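Local coordinates for protein MmoQ Response regulator (Methylococcus capsulatus, PDB 3LJX) that probably makes cyclic di-GMP from two GTP molecules as a whole protein, of which this piece carries the all-helical HDOD domain and not the cyclase domain, at residues Glu102-Tyr106 / Ala107-Gln111; Val118-Gln121 / Ser122-Gln126; Leu202-Ser205 / Gln206-Glu209; Gln222-Leu225 / Ala226-Ala230. All coordinates share one frame; numbering follows the deposited sequence.

All four contacts are local, each between neighbouring turns of one helix or round one of its ends, within an all-helical fold. Contacts 1 and 2 sit on the same helix, 106-125: the first at its capped start, the second near its finish. Contact 3 is where helix 196-204 gives out, and contact 4 lies in the middle of helix 214-233. Contact 4 is the most buried; contacts 1 to 3 are partly buried and have exposed members. Contact 4 touches two of the others: contact 2, where Leu120 CD2 meets Leu223 CD2 at 3.6 Å, and contact 3, where Ser205 CB meets Leu223 CB at 3.5 Å. Capping and aromatic side chains mark contact 1, hydroxyls and water contacts 2 and 3, a histidine-to-carbonyl bond contact 4.

Contact 1. Residues Glu102-Tyr106 / Ala107-Gln111; sequences EAFDY and AAYWQ
The N-terminal cap of helix 106-125 is made by Asp105, whose OD1 accepts from Ala108 N at 3.0 Å. The amide comes from above the carboxylate plane, 65° out of it, instead of lying in that plane. The carboxylate also lies against the methyl of Ala108. Backbone bonds continue from the cap: Tyr109 N gives to Asp105 O and Trp110 N to Tyr106 O, both at 2.9 Å. Within the HDOD domain this is the point where the loop after helix 80-88 turns into a helix, and aromatic side chains crowd round it. With its CG anti to the backbone N (chi1 -169°), Phe104 brings CZ to 3.7 Å from Tyr109 CB, and the two ring planes are inclined at 44°. Tyr106 and Trp110, one turn apart, are also oblique: Tyr106 CB rests 3.6 Å from Trp110 CZ3. Phe104 CD2 sits over the centre of one face of the Tyr106 ring, 3.6 Å above its plane. Helix 144-152 packs against Phe104, Tyr106 and Tyr109 through Leu147 and Ala150, while Tyr106 OH is hydrogen-bonded to the backbone N of Cys101.

Contact 2. Residues Val118-Gln121 / Ser122-Gln126; sequences VALQ and SITAQ
Thr124 folds its side chain back over the preceding turn, its hydroxyl turned to the carbonyls of Leu120 and Gln121 and its methyl to Leu120. Its OG1 stands between the backbone N and the carbonyl carbon (chi1 60°), which places the hydroxyl 3.0 Å from Leu120 O and 3.1 Å from Gln121 O. One proton cannot serve both carbonyls fully, and which of them receives it is not settled. The same torsion puts CG2 on the side of the backbone N, where Leu120 brings CD1 to 3.8 Å from it, and the two side chains cross at a slant. Ile123 lays CG1 against Ala119 O at 3.3 Å. On another side of the helix Ser122 uses a water: the water donates to Val118 O at 2.8 Å and lies 3.0 Å from Ser122 OG, bridging one turn. Ala125 N still bonds to Gln121 O at 2.8 Å, but bent to 136°, against 172° for Thr124 N to Leu120 O. Helix 132-141 packs on Thr124 through Pro132 and Ala135, and Leu223 and Ala226 meet Leu120. A threonine hydroxyl turned back onto a carbonyl of the preceding turn is a familiar feature of alpha-helices, here in the last turns of helix 106-125.

Contact 3. Residues Leu202-Ser205 / Gln206-Glu209; sequences LQLS and QQDE
Gln206 sets its CG beside the backbone N (chi1 -63°) and runs extended from there, which lays its aliphatic part back along the end of helix 196-204, with CG 3.4 Å from Leu202 O. Gln207 lies alongside Leu204, the two side chains pointing the same way. The motif is a type I beta turn from Leu204 to Gln207, by which the chain leaves the helix for the loop to helix 214-233. The bond from Gln207 N to Leu204 O closes the turn, and that from Gln206 N to Gln203 O, one residue earlier, belongs to the helix end just before it, both at 3.1 Å. In both the donor stands well above the carbonyl plane, by 59° in the earlier one, as expected where the alpha-helical pattern of bonds gives way to a tighter turn. Ser205 supplies a further tie. Its OG, held between the backbone N and the carbonyl carbon (chi1 75°), donates to Leu202 O at 2.6 Å. Leu202 O thus accepts a hydroxyl and is also approached by Gln206 CG. Around the turn, Thr185 and Leu189 of helix 181-191 pack on Leu202, Asp182 touches Gln206, and Thr216 and Ala220 of helix 214-233 meet Leu204. Beyond the turn Glu209 OE2 makes a salt bridge with Arg211 NE. A water bridges the turn, donating to Ser205 O at 2.8 Å and to Gln207 O at 2.6 Å.

Contact 4. Residues Gln222-Leu225 / Ala226-Ala230; sequences QLAL and AQHIA
His228 grips Ala224 O with two hydrogen bonds, through its backbone N at 2.9 Å and through ND1 at 2.7 Å. The carbonyl oxygen lies at the edge of the imidazole, close to the ring plane (14° out of it), whereas seen from the carbonyl the ND1 donor stands above the plane, 37° out. With CG beside the backbone N (chi1 -73°) the ring leans back over the previous turn; the bond has ND1 as donor, and it probably holds the ring's rotation. The remaining bonds are the regular i to i+4 ladder of an alpha-helix: Ala226 N to Gln222 O at 3.0 Å, then Gln227 N to Leu223 O and Ile229 N to Leu225 O, both at 2.9 Å. They run through the middle of helix 214-233, which in this all-helical fold packs against helix 106-125 and helix 245-254. Between the two segments the apolar side-chain contact is Leu225 CG to Ile229 CD1, 3.7 Å apart and one turn removed, whose side chains pass at a slant. Leu247 and Ala251 of helix 245-254 pack on Leu225. Polar ends pointing off the helix have their own partners: Gln222 OE1 bonds to Thr129 OG1, while Gln227, its chain bent at chi2, bonds through OE1 to Arg116 NH1 and through NE2 to Asp231 OD2.

Contact 1. Residues Glu102-Tyr106 / Ala107-Gln111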
ATOM      1  N   GLU A 102     -18.311  -1.516   9.094  1.00 40.09           N
ATOM      2  CA  GLU A 102     -19.216  -0.373   9.007  1.00 43.51           C
ATOM      3  C   GLU A 102     -18.509   0.986   9.158  1.00 39.64           C
ATOM      4  O   GLU A 102     -18.690   1.890   8.325  1.00 33.95           O
ATOM      5  CB  GLU A 102     -20.338  -0.531  10.045  1.00 50.30           C
ATOM      6  CG  GLU A 102     -21.437   0.517   9.961  1.00 60.79           C
ATOM      7  CD  GLU A 102     -22.645   0.168  10.823  1.00 74.04           C
ATOM      8  OE1 GLU A 102     -22.796  -1.018  11.205  1.00 79.48           O
ATOM      9  OE2 GLU A 102     -23.450   1.083  11.111  1.00 75.98           O
ATOM     10  N   ALA A 103     -17.698   1.124  10.206  1.00 33.90           N
ATOM     11  CA  ALA A 103     -17.057   2.404  10.507  1.00 33.05           C
ATOM     12  C   ALA A 103     -15.816   2.744   9.653  1.00 33.74           C
ATOM     13  O   ALA A 103     -15.315   3.860   9.711  1.00 32.64           O
ATOM     14  CB  ALA A 103     -16.732   2.499  12.005  1.00 30.12           C
ATOM     15  N   PHE A 104     -15.328   1.795   8.859  1.00 32.93           N
ATOM     16  CA  PHE A 104     -14.145   2.036   8.028  1.00 28.47           C
ATOM     17  C   PHE A 104     -14.502   2.722   6.709  1.00 31.09           C
ATOM     18  O   PHE A 104     -15.348   2.246   5.943  1.00 29.53           O
ATOM     19  CB  PHE A 104     -13.396   0.731   7.748  1.00 23.17           C
ATOM     20  CG  PHE A 104     -12.031   0.919   7.117  1.00 27.68           C
ATOM     21  CD1 PHE A 104     -10.976   1.471   7.852  1.00 29.96           C
ATOM     22  CD2 PHE A 104     -11.787   0.503   5.811  1.00 25.51           C
ATOM     23  CE1 PHE A 104      -9.709   1.631   7.286  1.00 24.52           C
ATOM     24  CE2 PHE A 104     -10.526   0.651   5.238  1.00 26.73           C
ATOM     25  CZ  PHE A 104      -9.483   1.216   5.981  1.00 26.70           C
ATOM     26  N   ASP A 105     -13.828   3.834   6.439  1.00 31.52           N
ATOM     27  CA  ASP A 105     -14.074   4.599   5.227  1.00 30.43           C
ATOM     28  C   ASP A 105     -13.294   4.000   4.056  1.00 29.07           C
ATOM     29  O   ASP A 105     -12.172   4.411   3.777  1.00 32.81           O
ATOM     30  CB  ASP A 105     -13.680   6.063   5.449  1.00 27.79           C
ATOM     31  CG  ASP A 105     -14.174   6.974   4.338  1.00 34.17           C
ATOM     32  OD1 ASP A 105     -14.502   6.463   3.242  1.00 32.31           O
ATOM     33  OD2 ASP A 105     -14.224   8.208   4.554  1.00 41.38           O
ATOM     34  N   TYR A 106     -13.894   3.033   3.370  1.00 24.01           N
ATOM     35  CA  TYR A 106     -13.204   2.322   2.302  1.00 27.88           C
ATOM     36  C   TYR A 106     -12.863   3.232   1.118  1.00 33.32           C
ATOM     37  O   TYR A 106     -11.752   3.179   0.581  1.00 31.10           O
ATOM     38  CB  TYR A 106     -14.021   1.123   1.835  1.00 29.49           C
ATOM     39  CG  TYR A 106     -14.094  -0.033   2.834  1.00 30.81           C
ATOM     40  CD1 TYR A 106     -15.025  -0.032   3.867  1.00 29.41           C
ATOM     41  CD2 TYR A 106     -13.253  -1.142   2.706  1.00 23.55           C
ATOM     42  CE1 TYR A 106     -15.105  -1.109   4.763  1.00 33.80           C
ATOM     43  CE2 TYR A 106     -13.320  -2.210   3.587  1.00 24.47           C
ATOM     44  CZ  TYR A 106     -14.246  -2.199   4.614  1.00 30.35           C
ATOM     45  OH  TYR A 106     -14.300  -3.265   5.501  1.00 28.10           O
ATOM     46  N   ALA A 107     -13.814   4.064   0.702  1.00 28.59           N
ATOM     47  CA  ALA A 107     -13.539   4.971  -0.400  1.00 28.94           C
ATOM     48  C   ALA A 107     -12.338   5.842  -0.036  1.00 30.47           C
ATOM     49  O   ALA A 107     -11.447   6.055  -0.860  1.00 29.69           O
ATOM     50  CB  ALA A 107     -14.757   5.838  -0.729  1.00 24.27           C
ATOM     51  N   ALA A 108     -12.308   6.331   1.203  1.00 27.79           N
ATOM     52  CA  ALA A 108     -11.218   7.209   1.615  1.00 31.72           C
ATOM     53  C   ALA A 108      -9.914   6.431   1.584  1.00 31.73           C
ATOM     54  O   ALA A 108      -8.886   6.928   1.111  1.00 32.34           O
ATOM     55  CB  ALA A 108     -11.469   7.814   3.017  1.00 24.20           C
ATOM     56  N   TYR A 109      -9.961   5.202   2.081  1.00 29.87           N
ATOM     57  CA  TYR A 109      -8.764   4.382   2.112  1.00 25.15           C
ATOM     58  C   TYR A 109      -8.232   4.178   0.692  1.00 25.47           C
ATOM     59  O   TYR A 109      -7.038   4.337   0.446  1.00 23.70           O
ATOM     60  CB  TYR A 109      -9.010   3.037   2.799  1.00 24.66           C
ATOM     61  CG  TYR A 109      -7.915   2.055   2.494  1.00 23.96           C
ATOM     62  CD1 TYR A 109      -6.705   2.089   3.186  1.00 21.14           C
ATOM     63  CD2 TYR A 109      -8.063   1.129   1.471  1.00 23.38           C
ATOM     64  CE1 TYR A 109      -5.680   1.203   2.879  1.00 22.30           C
ATOM     65  CE2 TYR A 109      -7.051   0.233   1.157  1.00 24.04           C
ATOM     66  CZ  TYR A 109      -5.863   0.273   1.857  1.00 24.44           C
ATOM     67  OH  TYR A 109      -4.858  -0.614   1.519  1.00 20.73           O
ATOM     68  N   TRP A 110      -9.109   3.852  -0.252  1.00 26.92           N
ATOM     69  CA  TRP A 110      -8.637   3.564  -1.606  1.00 25.47           C
ATOM     70  C   TRP A 110      -8.156   4.825  -2.291  1.00 27.05           C
ATOM     71  O   TRP A 110      -7.179   4.805  -3.036  1.00 23.68           O
ATOM     72  CB  TRP A 110      -9.699   2.850  -2.452  1.00 21.71           C
ATOM     73  CG  TRP A 110      -9.820   1.388  -2.092  1.00 27.73           C
ATOM     74  CD1 TRP A 110      -8.796   0.492  -1.960  1.00 29.94           C
ATOM     75  CD2 TRP A 110     -11.019   0.665  -1.811  1.00 27.56           C
ATOM     76  NE1 TRP A 110      -9.281  -0.736  -1.604  1.00 27.93           N
ATOM     77  CE2 TRP A 110     -10.646  -0.659  -1.509  1.00 27.76           C
ATOM     78  CE3 TRP A 110     -12.377   1.011  -1.796  1.00 29.81           C
ATOM     79  CZ2 TRP A 110     -11.584  -1.652  -1.192  1.00 25.93           C
ATOM     80  CZ3 TRP A 110     -13.314   0.023  -1.477  1.00 28.37           C
ATOM     81  CH2 TRP A 110     -12.908  -1.287  -1.175  1.00 29.07           C
ATOM     82  N   GLN A 111      -8.839   5.927  -2.034  1.00 25.58           N
ATOM     83  CA  GLN A 111      -8.456   7.179  -2.659  1.00 25.16           C
ATOM     84  C   GLN A 111      -7.071   7.598  -2.157  1.00 28.47           C
ATOM     85  O   GLN A 111      -6.180   7.950  -2.937  1.00 27.95           O
ATOM     86  CB  GLN A 111      -9.505   8.257  -2.365  1.00 32.03           C
ATOM     87  CG  GLN A 111      -9.131   9.636  -2.871  1.00 39.45           C
ATOM     88  CD  GLN A 111     -10.118  10.695  -2.429  1.00 49.16           C
ATOM     89  OE1 GLN A 111     -10.546  10.738  -1.268  1.00 51.88           O
ATOM     90  NE2 GLN A 111     -10.482  11.564  -3.355  1.00 52.22           N
TER

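Contact 2. Residues Val118-Gln121 / Ser122-Gln126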
ATOM      1  N   VAL A 118       0.933   7.556  -6.105  1.00 21.96           N
ATOM      2  CA  VAL A 118       1.247   8.453  -7.221  1.00 22.89           C
ATOM      3  C   VAL A 118       2.254   9.517  -6.796  1.00 26.29           C
ATOM      4  O   VAL A 118       3.231   9.796  -7.513  1.00 23.03           O
ATOM      5  CB  VAL A 118      -0.012   9.151  -7.760  1.00 28.14           C
ATOM      6  CG1 VAL A 118       0.383  10.335  -8.649  1.00 30.33           C
ATOM      7  CG2 VAL A 118      -0.897   8.156  -8.508  1.00 20.26           C
ATOM      8  N   ALA A 119       2.027  10.096  -5.618  1.00 23.09           N
ATOM      9  CA  ALA A 119       2.958  11.085  -5.072  1.00 26.18           C
ATOM     10  C   ALA A 119       4.359  10.509  -4.857  1.00 28.87           C
ATOM     11  O   ALA A 119       5.360  11.153  -5.182  1.00 31.52           O
ATOM     12  CB  ALA A 119       2.417  11.698  -3.763  1.00 19.70           C
ATOM     13  N   LEU A 120       4.434   9.304  -4.303  1.00 26.82           N
ATOM     14  CA  LEU A 120       5.735   8.734  -3.982  1.00 25.22           C
ATOM     15  C   LEU A 120       6.483   8.431  -5.271  1.00 20.87           C
ATOM     16  O   LEU A 120       7.693   8.643  -5.372  1.00 20.31           O
ATOM     17  CB  LEU A 120       5.596   7.480  -3.114  1.00 20.87           C
ATOM     18  CG  LEU A 120       6.925   6.881  -2.642  1.00 25.53           C
ATOM     19  CD1 LEU A 120       7.817   7.925  -1.911  1.00 21.96           C
ATOM     20  CD2 LEU A 120       6.676   5.659  -1.766  1.00 21.48           C
ATOM     21  N   GLN A 121       5.755   7.950  -6.268  1.00 19.55           N
ATOM     22  CA  GLN A 121       6.361   7.720  -7.569  1.00 22.33           C
ATOM     23  C   GLN A 121       6.972   8.984  -8.145  1.00 26.10           C
ATOM     24  O   GLN A 121       8.122   8.956  -8.595  1.00 26.50           O
ATOM     25  CB  GLN A 121       5.354   7.150  -8.564  1.00 30.17           C
ATOM     26  CG  GLN A 121       5.920   7.094  -9.968  1.00 37.79           C
ATOM     27  CD  GLN A 121       5.337   5.970 -10.769  1.00 53.30           C
ATOM     28  OE1 GLN A 121       4.125   5.899 -10.975  1.00 59.09           O
ATOM     29  NE2 GLN A 121       6.197   5.070 -11.234  1.00 61.52           N
ATOM     30  N   SER A 122       6.221  10.093  -8.130  1.00 28.91           N
ATOM     31  CA  SER A 122       6.744  11.383  -8.634  1.00 31.25           C
ATOM     32  C   SER A 122       7.977  11.845  -7.884  1.00 30.52           C
ATOM     33  O   SER A 122       8.984  12.215  -8.481  1.00 31.35           O
ATOM     34  CB  SER A 122       5.698  12.498  -8.566  1.00 37.20           C
ATOM     35  OG  SER A 122       4.767  12.378  -9.617  1.00 47.96           O
ATOM     36  N   ILE A 123       7.876  11.863  -6.564  1.00 30.55           N
ATOM     37  CA  ILE A 123       9.016  12.210  -5.736  1.00 30.82           C
ATOM     38  C   ILE A 123      10.244  11.364  -6.101  1.00 33.16           C
ATOM     39  O   ILE A 123      11.291  11.908  -6.448  1.00 32.87           O
ATOM     40  CB  ILE A 123       8.677  12.061  -4.250  1.00 25.79           C
ATOM     41  CG1 ILE A 123       7.627  13.106  -3.862  1.00 24.32           C
ATOM     42  CG2 ILE A 123       9.936  12.181  -3.407  1.00 26.89           C
ATOM     43  CD1 ILE A 123       6.939  12.854  -2.526  1.00 21.45           C
ATOM     44  N   THR A 124      10.119  10.040  -6.060  1.00 29.29           N
ATOM     45  CA  THR A 124      11.293   9.205  -6.317  1.00 27.95           C
ATOM     46  C   THR A 124      11.779   9.312  -7.764  1.00 30.53           C
ATOM     47  O   THR A 124      12.960   9.090  -8.041  1.00 34.01           O
ATOM     48  CB  THR A 124      11.032   7.746  -5.959  1.00 27.54           C
ATOM     49  OG1 THR A 124       9.939   7.256  -6.749  1.00 25.39           O
ATOM     50  CG2 THR A 124      10.688   7.624  -4.457  1.00 21.90           C
ATOM     51  N   ALA A 125      10.869   9.676  -8.671  1.00 29.07           N
ATOM     52  CA  ALA A 125      11.187   9.824 -10.097  1.00 27.48           C
ATOM     53  C   ALA A 125      12.182  10.941 -10.340  1.00 28.74           C
ATOM     54  O   ALA A 125      12.901  10.951 -11.335  1.00 30.75           O
ATOM     55  CB  ALA A 125       9.917  10.069 -10.917  1.00 25.94           C
ATOM     56  N   GLN A 126      12.226  11.889  -9.427  1.00 27.89           N
ATOM     57  CA  GLN A 126      13.159  12.980  -9.579  1.00 33.02           C
ATOM     58  C   GLN A 126      14.340  12.803  -8.639  1.00 32.79           C
ATOM     59  O   GLN A 126      15.102  13.726  -8.433  1.00 34.22           O
ATOM     60  CB  GLN A 126      12.457  14.339  -9.377  1.00 35.24           C
ATOM     61  CG  GLN A 126      11.848  14.544  -7.996  1.00 48.67           C
ATOM     62  CD  GLN A 126      10.855  15.717  -7.935  1.00 62.47           C
ATOM     63  OE1 GLN A 126       9.631  15.514  -7.944  1.00 67.41           O
ATOM     64  NE2 GLN A 126      11.381  16.947  -7.861  1.00 62.06           N
TER
HETATM   65  O   HOH W   1       3.502   9.731 -10.341  1.00 35.09           O

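Contact 3. Residues Leu202-Ser205 / Gln206-Glu209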
ATOM      1  N   LEU A 202       9.818   2.474   5.787  1.00 24.45           N
ATOM      2  CA  LEU A 202       8.414   2.757   6.065  1.00 23.48           C
ATOM      3  C   LEU A 202       8.189   3.092   7.534  1.00 26.21           C
ATOM      4  O   LEU A 202       7.536   4.090   7.868  1.00 26.22           O
ATOM      5  CB  LEU A 202       7.554   1.554   5.694  1.00 19.13           C
ATOM      6  CG  LEU A 202       6.075   1.679   6.043  1.00 25.27           C
ATOM      7  CD1 LEU A 202       5.463   2.879   5.312  1.00 25.95           C
ATOM      8  CD2 LEU A 202       5.316   0.375   5.703  1.00 24.66           C
ATOM      9  N   GLN A 203       8.730   2.261   8.417  1.00 17.76           N
ATOM     10  CA  GLN A 203       8.593   2.523   9.846  1.00 22.64           C
ATOM     11  C   GLN A 203       9.243   3.849  10.239  1.00 26.92           C
ATOM     12  O   GLN A 203       8.653   4.636  10.976  1.00 29.86           O
ATOM     13  CB  GLN A 203       9.179   1.385  10.677  1.00 26.11           C
ATOM     14  CG  GLN A 203       8.750   1.462  12.133  1.00 35.65           C
ATOM     15  CD  GLN A 203       9.134   0.237  12.934  1.00 40.57           C
ATOM     16  OE1 GLN A 203       9.920  -0.597  12.485  1.00 43.36           O
ATOM     17  NE2 GLN A 203       8.579   0.125  14.133  1.00 40.08           N
ATOM     18  N   LEU A 204      10.459   4.082   9.748  1.00 23.66           N
ATOM     19  CA  LEU A 204      11.146   5.352   9.958  1.00 27.57           C
ATOM     20  C   LEU A 204      10.278   6.536   9.509  1.00 29.88           C
ATOM     21  O   LEU A 204      10.200   7.561  10.197  1.00 24.97           O
ATOM     22  CB  LEU A 204      12.455   5.372   9.172  1.00 29.41           C
ATOM     23  CG  LEU A 204      13.745   5.659   9.917  1.00 45.22           C
ATOM     24  CD1 LEU A 204      13.798   4.863  11.204  1.00 47.81           C
ATOM     25  CD2 LEU A 204      14.940   5.325   9.027  1.00 50.25           C
ATOM     26  N   SER A 205       9.630   6.398   8.353  1.00 23.27           N
ATOM     27  CA  SER A 205       8.890   7.519   7.784  1.00 26.70           C
ATOM     28  C   SER A 205       7.752   7.946   8.695  1.00 30.66           C
ATOM     29  O   SER A 205       7.172   9.009   8.498  1.00 30.26           O
ATOM     30  CB  SER A 205       8.293   7.143   6.437  1.00 22.31           C
ATOM     31  OG  SER A 205       7.165   6.302   6.636  1.00 23.47           O
ATOM     32  N   GLN A 206       7.422   7.111   9.677  1.00 27.69           N
ATOM     33  CA  GLN A 206       6.296   7.394  10.562  1.00 32.24           C
ATOM     34  C   GLN A 206       6.649   8.168  11.850  1.00 30.72           C
ATOM     35  O   GLN A 206       5.760   8.580  12.583  1.00 36.10           O
ATOM     36  CB  GLN A 206       5.532   6.099  10.863  1.00 31.02           C
ATOM     37  CG  GLN A 206       4.914   5.490   9.604  1.00 34.92           C
ATOM     38  CD  GLN A 206       4.427   4.054   9.783  1.00 35.84           C
ATOM     39  OE1 GLN A 206       3.579   3.588   9.026  1.00 33.99           O
ATOM     40  NE2 GLN A 206       4.967   3.352  10.777  1.00 34.44           N
ATOM     41  N   GLN A 207       7.937   8.367  12.115  1.00 22.50           N
ATOM     42  CA  GLN A 207       8.368   9.157  13.257  1.00 29.80           C
ATOM     43  C   GLN A 207       8.001  10.615  13.058  1.00 35.17           C
ATOM     44  O   GLN A 207       7.847  11.085  11.927  1.00 34.85           O
ATOM     45  CB  GLN A 207       9.884   9.105  13.434  1.00 30.77           C
ATOM     46  CG  GLN A 207      10.499   7.736  13.485  1.00 34.04           C
ATOM     47  CD  GLN A 207      12.001   7.843  13.348  1.00 48.87           C
ATOM     48  OE1 GLN A 207      12.550   7.688  12.250  1.00 57.96           O
ATOM     49  NE2 GLN A 207      12.674   8.158  14.449  1.00 48.08           N
ATOM     50  N   ASP A 208       7.906  11.336  14.168  1.00 37.27           N
ATOM     51  CA  ASP A 208       7.624  12.762  14.133  1.00 45.70           C
ATOM     52  C   ASP A 208       8.717  13.495  13.367  1.00 44.47           C
ATOM     53  O   ASP A 208       8.454  14.452  12.638  1.00 47.46           O
ATOM     54  CB  ASP A 208       7.522  13.307  15.559  1.00 55.60           C
ATOM     55  CG  ASP A 208       6.446  12.600  16.376  1.00 64.33           C
ATOM     56  OD1 ASP A 208       5.269  13.009  16.283  1.00 61.07           O
ATOM     57  OD2 ASP A 208       6.777  11.628  17.098  1.00 71.02           O
ATOM     58  N   GLU A 209       9.943  13.013  13.515  1.00 39.51           N
ATOM     59  CA  GLU A 209      11.107  13.688  12.969  1.00 35.90           C
ATOM     60  C   GLU A 209      12.095  12.630  12.483  1.00 34.65           C
ATOM     61  O   GLU A 209      12.387  11.665  13.201  1.00 31.85           O
ATOM     62  CB  GLU A 209      11.712  14.574  14.061  1.00 34.17           C
ATOM     63  CG  GLU A 209      13.097  15.115  13.794  1.00 44.48           C
ATOM     64  CD  GLU A 209      13.559  16.076  14.896  1.00 49.76           C
ATOM     65  OE1 GLU A 209      12.794  16.273  15.864  1.00 52.13           O
ATOM     66  OE2 GLU A 209      14.676  16.635  14.799  1.00 46.94           O
TER
HETATM   67  O   HOH W   2       7.144  11.599   9.451  1.00 30.01           O

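Contact 4. Residues Gln222-Leu225 / Ala226-Ala230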
ATOM      1  N   GLN A 222      11.212  10.559   1.989  1.00 24.31           N
ATOM      2  CA  GLN A 222      10.401  10.601   0.770  1.00 24.56           C
ATOM      3  C   GLN A 222       9.018  10.016   0.996  1.00 23.78           C
ATOM      4  O   GLN A 222       8.014  10.528   0.471  1.00 29.72           O
ATOM      5  CB  GLN A 222      11.091   9.875  -0.370  1.00 24.31           C
ATOM      6  CG  GLN A 222      12.372  10.565  -0.881  1.00 21.48           C
ATOM      7  CD  GLN A 222      13.152   9.657  -1.835  1.00 22.39           C
ATOM      8  OE1 GLN A 222      13.182   8.426  -1.657  1.00 21.21           O
ATOM      9  NE2 GLN A 222      13.782  10.257  -2.847  1.00 20.47           N
ATOM     10  N   LEU A 223       8.974   8.954   1.791  1.00 20.38           N
ATOM     11  CA  LEU A 223       7.716   8.320   2.169  1.00 26.43           C
ATOM     12  C   LEU A 223       6.891   9.272   3.021  1.00 26.88           C
ATOM     13  O   LEU A 223       5.701   9.464   2.768  1.00 22.00           O
ATOM     14  CB  LEU A 223       7.983   7.039   2.953  1.00 28.16           C
ATOM     15  CG  LEU A 223       8.267   5.808   2.095  1.00 31.82           C
ATOM     16  CD1 LEU A 223       9.303   4.875   2.764  1.00 26.61           C
ATOM     17  CD2 LEU A 223       6.943   5.093   1.807  1.00 29.41           C
ATOM     18  N   ALA A 224       7.539   9.875   4.021  1.00 23.36           N
ATOM     19  CA  ALA A 224       6.861  10.795   4.929  1.00 29.43           C
ATOM     20  C   ALA A 224       6.271  11.949   4.125  1.00 28.81           C
ATOM     21  O   ALA A 224       5.147  12.379   4.374  1.00 28.20           O
ATOM     22  CB  ALA A 224       7.835  11.321   6.025  1.00 20.55           C
ATOM     23  N   LEU A 225       7.022  12.431   3.138  1.00 22.95           N
ATOM     24  CA  LEU A 225       6.528  13.515   2.308  1.00 25.61           C
ATOM     25  C   LEU A 225       5.322  13.089   1.454  1.00 28.85           C
ATOM     26  O   LEU A 225       4.366  13.849   1.303  1.00 23.57           O
ATOM     27  CB  LEU A 225       7.632  14.048   1.425  1.00 23.39           C
ATOM     28  CG  LEU A 225       7.408  15.483   1.014  1.00 34.44           C
ATOM     29  CD1 LEU A 225       7.365  16.369   2.258  1.00 37.14           C
ATOM     30  CD2 LEU A 225       8.529  15.888   0.086  1.00 41.39           C
ATOM     31  N   ALA A 226       5.359  11.879   0.900  1.00 23.00           N
ATOM     32  CA  ALA A 226       4.225  11.395   0.117  1.00 26.51           C
ATOM     33  C   ALA A 226       2.993  11.300   1.009  1.00 31.44           C
ATOM     34  O   ALA A 226       1.882  11.631   0.589  1.00 28.89           O
ATOM     35  CB  ALA A 226       4.524  10.033  -0.502  1.00 19.68           C
ATOM     36  N   GLN A 227       3.195  10.841   2.240  1.00 29.53           N
ATOM     37  CA  GLN A 227       2.087  10.671   3.171  1.00 28.84           C
ATOM     38  C   GLN A 227       1.479  12.021   3.556  1.00 30.51           C
ATOM     39  O   GLN A 227       0.256  12.208   3.479  1.00 24.11           O
ATOM     40  CB  GLN A 227       2.536   9.914   4.426  1.00 24.59           C
ATOM     41  CG  GLN A 227       1.447   9.806   5.480  1.00 30.40           C
ATOM     42  CD  GLN A 227       0.281   8.919   5.041  1.00 33.40           C
ATOM     43  OE1 GLN A 227       0.479   7.852   4.461  1.00 34.15           O
ATOM     44  NE2 GLN A 227      -0.938   9.353   5.336  1.00 33.96           N
ATOM     45  N   HIS A 228       2.330  12.963   3.965  1.00 29.11           N
ATOM     46  CA  HIS A 228       1.842  14.261   4.452  1.00 33.44           C
ATOM     47  C   HIS A 228       1.233  15.086   3.335  1.00 32.24           C
ATOM     48  O   HIS A 228       0.211  15.735   3.521  1.00 32.09           O
ATOM     49  CB  HIS A 228       2.952  15.054   5.160  1.00 35.72           C
ATOM     50  CG  HIS A 228       3.320  14.507   6.505  1.00 42.67           C
ATOM     51  ND1 HIS A 228       3.984  13.309   6.666  1.00 45.57           N
ATOM     52  CD2 HIS A 228       3.120  14.996   7.751  1.00 46.64           C
ATOM     53  CE1 HIS A 228       4.178  13.084   7.953  1.00 47.71           C
ATOM     54  NE2 HIS A 228       3.664  14.092   8.635  1.00 49.57           N
ATOM     55  N   ILE A 229       1.862  15.055   2.169  1.00 34.48           N
ATOM     56  CA  ILE A 229       1.322  15.730   0.997  1.00 37.12           C
ATOM     57  C   ILE A 229      -0.051  15.175   0.630  1.00 36.48           C
ATOM     58  O   ILE A 229      -0.942  15.924   0.256  1.00 36.85           O
ATOM     59  CB  ILE A 229       2.251  15.552  -0.202  1.00 38.98           C
ATOM     60  CG1 ILE A 229       3.231  16.711  -0.287  1.00 43.69           C
ATOM     61  CG2 ILE A 229       1.464  15.421  -1.498  1.00 40.12           C
ATOM     62  CD1 ILE A 229       4.465  16.369  -1.107  1.00 48.36           C
ATOM     63  N   ALA A 230      -0.208  13.859   0.726  1.00 31.33           N
ATOM     64  CA  ALA A 230      -1.462  13.216   0.359  1.00 36.84           C
ATOM     65  C   ALA A 230      -2.527  13.584   1.397  1.00 38.53           C
ATOM     66  O   ALA A 230      -3.674  13.860   1.064  1.00 34.35           O
ATOM     67  CB  ALA A 230      -1.283  11.673   0.237  1.00 24.62           C
TER